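Local coordinates for hyperosmolarity resistance protein Emb (Staphylococcus epidermidis, PDB 6GV5) that probably helps the bacterium adhere to surface-immobilized fibronectin, as part of a giant extracellular matrix binding protein, at residues 45-48 with 49-53. Residues are numbered along the deposited sequence; the frame is centred on the assembly and turned at random.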
loop_
_atom_site.group_PDB
_atom_site.type_symbol
_atom_site.label_atom_id
_atom_site.label_comp_id
_atom_site.label_asym_id
_atom_site.label_seq_id
_atom_site.Cartn_x
_atom_site.Cartn_y
_atom_site.Cartn_z
ATOM N N LYS A 45 9.044 16.097 3.265
ATOM C CA LYS A 45 8.467 15.655 2.000
ATOM C C LYS A 45 8.403 14.135 1.945
ATOM O O LYS A 45 7.386 13.552 1.548
ATOM C CB LYS A 45 9.289 16.183 0.824
ATOM C CG LYS A 45 9.310 17.692 0.673
ATOM C CD LYS A 45 10.313 18.107 -0.401
ATOM C CE LYS A 45 10.560 19.609 -0.394
ATOM N NZ LYS A 45 11.717 19.983 -1.260
ATOM N N GLN A 46 9.492 13.473 2.336
ATOM C CA GLN A 46 9.524 12.016 2.292
ATOM C C GLN A 46 8.591 11.407 3.329
ATOM O O GLN A 46 7.986 10.359 3.071
ATOM C CB GLN A 46 10.957 11.524 2.490
ATOM C CG GLN A 46 11.884 11.872 1.336
ATOM C CD GLN A 46 11.414 11.281 0.020
ATOM O OE1 GLN A 46 10.797 10.212 -0.005
ATOM N NE2 GLN A 46 11.691 11.975 -1.079
ATOM N N LEU A 47 8.451 12.040 4.497
ATOM C CA LEU A 47 7.493 11.553 5.486
ATOM C C LEU A 47 6.066 11.721 4.984
ATOM O O LEU A 47 5.221 10.844 5.198
ATOM C CB LEU A 47 7.685 12.290 6.811
ATOM C CG LEU A 47 6.702 11.923 7.921
ATOM C CD1 LEU A 47 6.823 10.451 8.317
ATOM C CD2 LEU A 47 6.918 12.821 9.133
ATOM N N SER A 48 5.774 12.847 4.327
ATOM C CA SER A 48 4.456 13.031 3.727
ATOM C C SER A 48 4.180 11.945 2.695
ATOM O O SER A 48 3.074 11.388 2.644
ATOM C CB SER A 48 4.364 14.419 3.092
ATOM O OG SER A 48 3.097 14.629 2.486
ATOM N N HIS A 49 5.178 11.618 1.873
ATOM C CA HIS A 49 5.032 10.536 0.905
ATOM C C HIS A 49 4.781 9.206 1.599
ATOM O O HIS A 49 3.924 8.422 1.166
ATOM C CB HIS A 49 6.286 10.469 0.029
ATOM C CG HIS A 49 6.522 9.133 -0.606
ATOM N ND1 HIS A 49 7.723 8.466 -0.500
ATOM C CD2 HIS A 49 5.722 8.349 -1.364
ATOM C CE1 HIS A 49 7.650 7.323 -1.160
ATOM N NE2 HIS A 49 6.445 7.227 -1.691
ATOM N N ALA A 50 5.512 8.932 2.682
ATOM C CA ALA A 50 5.312 7.685 3.412
ATOM C C ALA A 50 3.905 7.610 3.991
ATOM O O ALA A 50 3.282 6.543 3.991
ATOM C CB ALA A 50 6.350 7.555 4.526
ATOM N N LYS A 51 3.390 8.728 4.506
ATOM C CA LYS A 51 2.048 8.717 5.069
ATOM C C LYS A 51 1.010 8.442 3.994
ATOM O O LYS A 51 0.024 7.733 4.235
ATOM C CB LYS A 51 1.761 10.052 5.766
ATOM C CG LYS A 51 2.439 10.178 7.114
ATOM C CD LYS A 51 2.126 11.506 7.787
ATOM C CE LYS A 51 2.873 11.631 9.110
ATOM N NZ LYS A 51 2.794 13.006 9.680
ATOM N N PHE A 52 1.205 9.002 2.802
ATOM C CA PHE A 52 0.254 8.765 1.722
ATOM C C PHE A 52 0.334 7.321 1.251
ATOM O O PHE A 52 -0.693 6.650 1.077
ATOM C CB PHE A 52 0.519 9.726 0.567
ATOM C CG PHE A 52 -0.385 9.505 -0.615
ATOM C CD1 PHE A 52 -1.728 9.825 -0.541
ATOM C CD2 PHE A 52 0.109 8.976 -1.791
ATOM C CE1 PHE A 52 -2.564 9.618 -1.624
ATOM C CE2 PHE A 52 -0.720 8.771 -2.876
ATOM C CZ PHE A 52 -2.055 9.094 -2.794
ATOM N N LEU A 53 1.555 6.822 1.055
ATOM C CA LEU A 53 1.737 5.424 0.688
ATOM C C LEU A 53 1.124 4.503 1.734
ATOM O O LEU A 53 0.505 3.484 1.394
ATOM C CB LEU A 53 3.225 5.127 0.514
ATOM C CG LEU A 53 3.579 3.716 0.052
ATOM C CD1 LEU A 53 3.127 3.482 -1.376
ATOM C CD2 LEU A 53 5.076 3.484 0.193
#
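Four backbone hydrogen bonds join residues 45-48 to the next turn of the same helix, each from an amide N to the carbonyl O four residues earlier: His49 to Lys45, Ala50 to Gln46, Lys51 to Leu47 and Phe52 to Ser48. Ala50 N to Gln46 O, at 2.9 Å with an N-H...O angle of 155°, is representative. Among the side chains, the closest polar approach is Gln46 OE1 to His49 ND1, 3.6 Å. Gln46 bends at chi2 (-60°), which brings its amide alongside the imidazole with the two planes 82° apart. Both residues can lay carbon on helix 24-35 and still offer polar atoms; His49 NE2 hydrogen-bonds the carbonyl of Ile106. The contact lies in the N-terminal half of helix 40-65, the long helix that runs from the GA module into the FIVAR domain of an all-helical protein. Its inner face suits small or apolar residues: Ala50 fits between Leu30 and Ile16, and Leu47 rests on helix 2-18. On the exposed flank, Lys51 has CG anti to the carbonyl carbon (chi1 -76°), and its outstretched methylenes slant back past Leu47, CE 4.0 Å from Leu47 CG. Lysine suits this place by pairing that apolar chain with a charged NZ, weakly hydrogen-bonded to Gln15.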